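Local atomic coordinates of aminopeptidase C (Lactobacillus rhamnosus, PDB entry 4K7C), a protein that probably removes amino acids from the N-termini of peptides, as an aminopeptidase of the papain-like cysteine peptidase family. Residues Gly68-Arg80 against Phe92-Lys104. Numbering follows the deposited sequence. Where two conformers were deposited one is given.
With GOL (glycerol), chain F.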
loop_
_atom_site.group_PDB
_atom_site.type_symbol
_atom_site.label_atom_id
_atom_site.label_comp_id
_atom_site.label_asym_id
_atom_site.label_seq_id
_atom_site.Cartn_x
_atom_site.Cartn_y
_atom_site.Cartn_z
ATOM N N GLY A 68 25.308 7.617 6.693
ATOM C CA GLY A 68 26.023 8.858 6.239
ATOM C C GLY A 68 27.338 8.547 5.518
ATOM O O GLY A 68 28.360 9.218 5.759
ATOM N N ARG A 69 27.295 7.630 4.546
ATOM C CA ARG A 69 28.482 7.099 3.941
ATOM C C ARG A 69 28.712 7.744 2.567
ATOM O O ARG A 69 29.454 7.200 1.773
ATOM C CB ARG A 69 28.409 5.559 3.780
ATOM C CG ARG A 69 28.418 4.838 5.061
ATOM C CD ARG A 69 28.315 3.328 4.911
ATOM N NE ARG A 69 27.052 2.943 4.266
ATOM C CZ ARG A 69 26.786 1.766 3.762
ATOM N NH1 ARG A 69 27.697 0.780 3.697
ATOM N NH2 ARG A 69 25.587 1.563 3.236
ATOM N N CYS A 70 28.133 8.933 2.322
ATOM C CA CYS A 70 28.205 9.515 0.964
ATOM C C CYS A 70 29.659 9.587 0.464
ATOM O O CYS A 70 29.944 9.098 -0.609
ATOM C CB CYS A 70 27.544 10.880 0.948
ATOM S SG CYS A 70 28.462 11.965 2.001
ATOM N N TRP A 71 30.574 10.043 1.326
ATOM C CA TRP A 71 31.998 10.233 0.970
ATOM C C TRP A 71 32.638 8.947 0.442
ATOM O O TRP A 71 33.351 8.978 -0.526
ATOM C CB TRP A 71 32.773 10.766 2.155
ATOM C CG TRP A 71 32.828 9.858 3.391
ATOM C CD1 TRP A 71 31.776 9.412 4.170
ATOM C CD2 TRP A 71 34.013 9.333 3.999
ATOM N NE1 TRP A 71 32.234 8.632 5.180
ATOM C CE2 TRP A 71 33.607 8.608 5.137
ATOM C CE3 TRP A 71 35.362 9.413 3.697
ATOM C CZ2 TRP A 71 34.517 7.985 5.976
ATOM C CZ3 TRP A 71 36.276 8.805 4.561
ATOM C CH2 TRP A 71 35.856 8.118 5.661
HETATM N N MSE A 72 32.283 7.822 1.063
HETATM C CA MSE A 72 32.755 6.495 0.646
HETATM C C MSE A 72 32.139 6.024 -0.653
HETATM O O MSE A 72 32.802 5.561 -1.545
HETATM C CB MSE A 72 32.435 5.416 1.685
HETATM C CG MSE A 72 32.853 5.691 3.060
HETATM SE SE MSE A 72 32.264 4.146 4.130
HETATM C CE MSE A 72 33.054 5.066 5.629
ATOM N N PHE A 73 30.823 6.169 -0.758
ATOM C CA PHE A 73 30.094 5.824 -1.971
ATOM C C PHE A 73 30.640 6.609 -3.139
ATOM O O PHE A 73 30.906 6.026 -4.218
ATOM C CB PHE A 73 28.554 6.027 -1.817
ATOM C CG PHE A 73 27.878 4.846 -1.163
ATOM C CD1 PHE A 73 27.090 3.979 -1.915
ATOM C CD2 PHE A 73 28.043 4.598 0.145
ATOM C CE1 PHE A 73 26.493 2.889 -1.347
ATOM C CE2 PHE A 73 27.451 3.500 0.758
ATOM C CZ PHE A 73 26.709 2.614 -0.011
ATOM N N ALA A 74 30.853 7.911 -2.921
ATOM C CA ALA A 74 31.354 8.760 -3.992
ATOM C C ALA A 74 32.791 8.401 -4.404
ATOM O O ALA A 74 33.108 8.262 -5.586
ATOM C CB ALA A 74 31.255 10.205 -3.618
ATOM N N ALA A 75 33.634 8.176 -3.453
ATOM C CA ALA A 75 35.027 7.770 -3.786
ATOM C C ALA A 75 34.987 6.446 -4.511
ATOM O O ALA A 75 35.650 6.274 -5.556
ATOM C CB ALA A 75 35.885 7.677 -2.574
ATOM N N LEU A 76 34.284 5.448 -3.936
ATOM C CA LEU A 76 34.231 4.151 -4.568
ATOM C C LEU A 76 33.568 4.209 -5.968
ATOM O O LEU A 76 33.856 3.411 -6.848
ATOM C CB LEU A 76 33.525 3.123 -3.660
ATOM C CG LEU A 76 34.289 2.804 -2.345
ATOM C CD1 LEU A 76 33.453 1.971 -1.351
ATOM C CD2 LEU A 76 35.604 2.108 -2.607
ATOM N N ASN A 77 32.691 5.192 -6.175
ATOM C CA ASN A 77 32.116 5.400 -7.475
ATOM C C ASN A 77 33.197 5.748 -8.497
ATOM O O ASN A 77 33.241 5.181 -9.582
ATOM C CB ASN A 77 31.046 6.522 -7.479
ATOM C CG ASN A 77 29.690 6.051 -6.949
ATOM O OD1 ASN A 77 29.372 4.858 -6.952
ATOM N ND2 ASN A 77 28.840 7.041 -6.515
ATOM N N THR A 78 34.077 6.639 -8.137
ATOM C CA THR A 78 35.178 7.076 -9.041
ATOM C C THR A 78 36.024 5.848 -9.428
ATOM O O THR A 78 36.292 5.643 -10.602
ATOM C CB THR A 78 36.072 8.215 -8.537
ATOM O OG1 THR A 78 36.800 7.899 -7.354
ATOM C CG2 THR A 78 35.180 9.512 -8.293
HETATM N N MSE A 79 36.281 4.998 -8.459
HETATM C CA MSE A 79 37.161 3.787 -8.690
HETATM C C MSE A 79 36.436 2.766 -9.517
HETATM O O MSE A 79 36.964 2.252 -10.484
HETATM C CB MSE A 79 37.472 3.256 -7.287
HETATM C CG MSE A 79 38.441 4.130 -6.581
HETATM SE SE MSE A 79 38.785 3.474 -4.784
HETATM C CE MSE A 79 39.659 5.100 -4.294
ATOM N N ARG A 80 35.168 2.499 -9.186
ATOM C CA ARG A 80 34.413 1.437 -9.881
ATOM C C ARG A 80 34.080 1.824 -11.302
ATOM O O ARG A 80 33.916 0.926 -12.134
ATOM C CB ARG A 80 33.124 1.060 -9.144
ATOM C CG ARG A 80 31.938 2.002 -9.405
ATOM C CD ARG A 80 30.937 1.791 -8.285
ATOM N NE ARG A 80 29.752 2.646 -8.399
ATOM C CZ ARG A 80 28.628 2.309 -9.010
ATOM N NH1 ARG A 80 28.455 1.079 -9.488
ATOM N NH2 ARG A 80 27.627 3.193 -9.038
ATOM N N PHE A 92 29.419 -2.633 -12.125
ATOM C CA PHE A 92 30.180 -3.294 -11.057
ATOM C C PHE A 92 30.215 -2.396 -9.801
ATOM O O PHE A 92 30.282 -1.147 -9.916
ATOM C CB PHE A 92 31.606 -3.516 -11.495
ATOM C CG PHE A 92 32.442 -4.157 -10.409
ATOM C CD1 PHE A 92 32.277 -5.491 -10.069
ATOM C CD2 PHE A 92 33.368 -3.395 -9.719
ATOM C CE1 PHE A 92 33.067 -6.089 -9.066
ATOM C CE2 PHE A 92 34.154 -4.003 -8.732
ATOM C CZ PHE A 92 33.962 -5.314 -8.377
ATOM N N GLU A 93 30.057 -2.992 -8.616
ATOM C CA GLU A 93 30.166 -2.214 -7.378
ATOM C C GLU A 93 31.239 -2.776 -6.412
ATOM O O GLU A 93 31.397 -3.970 -6.304
ATOM C CB GLU A 93 28.859 -2.176 -6.570
ATOM C CG GLU A 93 27.865 -1.085 -6.770
ATOM C CD GLU A 93 26.685 -1.207 -5.772
ATOM O OE1 GLU A 93 25.924 -2.171 -5.945
ATOM O OE2 GLU A 93 26.602 -0.448 -4.750
ATOM N N LEU A 94 31.942 -1.851 -5.757
ATOM C CA LEU A 94 32.835 -2.178 -4.652
ATOM C C LEU A 94 32.075 -2.159 -3.353
ATOM O O LEU A 94 31.032 -1.422 -3.246
ATOM C CB LEU A 94 33.985 -1.175 -4.619
ATOM C CG LEU A 94 34.878 -1.162 -5.872
ATOM C CD1 LEU A 94 35.708 0.142 -6.099
ATOM C CD2 LEU A 94 35.768 -2.416 -5.888
ATOM N N SER A 95 32.609 -2.853 -2.345
ATOM C CA SER A 95 31.968 -2.935 -1.049
ATOM C C SER A 95 32.112 -1.638 -0.245
ATOM O O SER A 95 33.161 -1.334 0.284
ATOM C CB SER A 95 32.549 -4.072 -0.240
ATOM O OG SER A 95 32.020 -4.201 1.008
ATOM N N GLN A 96 30.992 -0.940 -0.082
ATOM C CA GLN A 96 30.991 0.193 0.877
ATOM C C GLN A 96 30.978 -0.211 2.339
ATOM O O GLN A 96 31.323 0.589 3.155
ATOM C CB GLN A 96 29.808 1.122 0.556
ATOM C CG GLN A 96 29.692 1.433 -0.912
ATOM C CD GLN A 96 28.791 0.539 -1.669
ATOM O OE1 GLN A 96 28.365 -0.530 -1.200
ATOM N NE2 GLN A 96 28.559 0.911 -2.963
ATOM N N ASN A 97 30.573 -1.443 2.666
ATOM C CA ASN A 97 30.599 -1.942 3.996
ATOM C C ASN A 97 32.095 -2.157 4.423
ATOM O O ASN A 97 32.416 -1.878 5.557
ATOM C CB ASN A 97 29.826 -3.187 4.132
ATOM C CG ASN A 97 29.600 -3.574 5.572
ATOM O OD1 ASN A 97 29.698 -2.733 6.497
ATOM N ND2 ASN A 97 29.223 -4.795 5.787
ATOM N N TYR A 98 32.927 -2.612 3.499
ATOM C CA TYR A 98 34.362 -2.845 3.743
ATOM C C TYR A 98 35.019 -1.579 4.279
ATOM O O TYR A 98 35.642 -1.624 5.338
ATOM C CB TYR A 98 35.072 -3.435 2.494
ATOM C CG TYR A 98 36.492 -3.898 2.770
ATOM C CD1 TYR A 98 36.782 -5.122 3.385
ATOM C CD2 TYR A 98 37.541 -3.068 2.459
ATOM C CE1 TYR A 98 38.105 -5.511 3.628
ATOM C CE2 TYR A 98 38.863 -3.432 2.764
ATOM C CZ TYR A 98 39.116 -4.663 3.284
ATOM O OH TYR A 98 40.471 -5.052 3.529
ATOM N N THR A 99 34.816 -0.446 3.582
ATOM C CA THR A 99 35.395 0.817 4.017
ATOM C C THR A 99 34.741 1.280 5.276
ATOM O O THR A 99 35.394 1.863 6.139
ATOM C CB THR A 99 35.287 1.922 2.933
ATOM O OG1 THR A 99 33.975 1.848 2.307
ATOM C CG2 THR A 99 36.321 1.737 1.882
ATOM N N PHE A 100 33.464 0.898 5.491
ATOM C CA PHE A 100 32.717 1.365 6.664
ATOM C C PHE A 100 33.277 0.684 7.910
ATOM O O PHE A 100 33.469 1.291 9.015
ATOM C CB PHE A 100 31.243 1.015 6.516
ATOM C CG PHE A 100 30.291 1.762 7.454
ATOM C CD1 PHE A 100 30.375 3.127 7.678
ATOM C CD2 PHE A 100 29.210 1.082 8.029
ATOM C CE1 PHE A 100 29.459 3.779 8.442
ATOM C CE2 PHE A 100 28.255 1.732 8.815
ATOM C CZ PHE A 100 28.376 3.093 9.012
ATOM N N PHE A 101 33.532 -0.596 7.781
ATOM C CA PHE A 101 34.124 -1.334 8.900
ATOM C C PHE A 101 35.449 -0.687 9.425
ATOM O O PHE A 101 35.571 -0.392 10.587
ATOM C CB PHE A 101 34.300 -2.843 8.506
ATOM C CG PHE A 101 34.852 -3.714 9.658
ATOM C CD1 PHE A 101 34.065 -4.577 10.390
ATOM C CD2 PHE A 101 36.186 -3.601 10.007
ATOM C CE1 PHE A 101 34.623 -5.344 11.413
ATOM C CE2 PHE A 101 36.725 -4.331 11.041
ATOM C CZ PHE A 101 35.939 -5.156 11.781
ATOM N N TRP A 102 36.427 -0.526 8.518
ATOM C CA TRP A 102 37.759 -0.050 8.832
ATOM C C TRP A 102 37.729 1.413 9.247
ATOM O O TRP A 102 38.410 1.803 10.192
ATOM C CB TRP A 102 38.665 -0.278 7.667
ATOM C CG TRP A 102 38.922 -1.735 7.435
ATOM C CD1 TRP A 102 38.691 -2.455 6.297
ATOM C CD2 TRP A 102 39.479 -2.656 8.379
ATOM N NE1 TRP A 102 39.084 -3.763 6.482
ATOM C CE2 TRP A 102 39.566 -3.906 7.746
ATOM C CE3 TRP A 102 39.919 -2.543 9.685
ATOM C CZ2 TRP A 102 40.104 -5.080 8.400
ATOM C CZ3 TRP A 102 40.413 -3.687 10.353
ATOM C CH2 TRP A 102 40.489 -4.935 9.719
ATOM N N ASP A 103 36.820 2.181 8.662
ATOM C CA ASP A 103 36.637 3.545 9.066
ATOM C C ASP A 103 36.212 3.656 10.549
ATOM O O ASP A 103 36.818 4.377 11.413
ATOM C CB ASP A 103 35.636 4.270 8.162
ATOM C CG ASP A 103 35.506 5.728 8.519
ATOM O OD1 ASP A 103 36.552 6.425 8.496
ATOM O OD2 ASP A 103 34.321 6.192 8.820
ATOM N N LYS A 104 35.148 2.990 10.931
ATOM C CA LYS A 104 34.712 2.934 12.314
ATOM C C LYS A 104 35.722 2.422 13.299
ATOM O O LYS A 104 35.855 2.905 14.388
ATOM C CB LYS A 104 33.446 2.082 12.420
ATOM C CG LYS A 104 32.200 2.642 11.784
ATOM C CD LYS A 104 31.142 2.927 12.800
ATOM C CE LYS A 104 29.903 3.704 12.289
ATOM N NZ LYS A 104 30.152 5.070 11.778
HETATM C C1 GOL F . 23.121 -1.078 -8.064
HETATM O O1 GOL F . 22.057 -2.009 -8.253
HETATM C C2 GOL F . 24.162 -1.235 -9.182
HETATM O O2 GOL F . 24.955 -2.433 -9.006
HETATM C C3 GOL F . 25.151 -0.065 -9.168
HETATM O O3 GOL F . 25.949 -0.225 -10.335
HETATM O O HOH W 1 29.589 3.214 -4.616
#
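Arg80 NH1 donates to Phe92 O (2.9 Å, 156° at the hydrogen) and also to O3 of a glycerol, probably left from crystallisation. Both acceptors lie near the guanidinium plane, but NH1 sits above the carbonyl plane of Phe92. NE of Arg80 donates to Asn77 OD1 at 2.7 Å, one turn back on its own helix. NH2 forms a salt bridge with Glu384, so each nitrogen of the group has a partner. With an alanine here, Phe92 O and Asn77 OD1 would probably lose these donors and Glu384 its charged mate.

A water accepts from Gln96 NE2 and donates to Asn77 OD1, bridging the two segments. NE2 also donates to Glu93 OE2 (3.0 Å), while Lys157 bonds to OE1. The bend at chi2 (93°) turns the Gln96 amide flat over one face of Phe73, the planes 7° apart. CG sits above the ring centre, a CH-pi contact 3.4 Å from the centroid.

Arg69 lays CD over one face of Phe100; its NE bonds to Ser67 and its NH2 forms a salt bridge with Glu162. Selenomethionine Met72 fits as a knob among Gln96, Thr99, Phe100 and Asp103, with CE at the Phe100 ring edge. Leu76 CD2 meets Leu94 CD1 at 4.0 Å.

As in papain-like peptidases, Cys70, which starts helix 70-87 and touches His364, is probably the nucleophile. The contact packs the start of helix 96-117 against that helix. Its chemistry implies an apolar and aromatic seam whose buried polar ends are tied to specific partners.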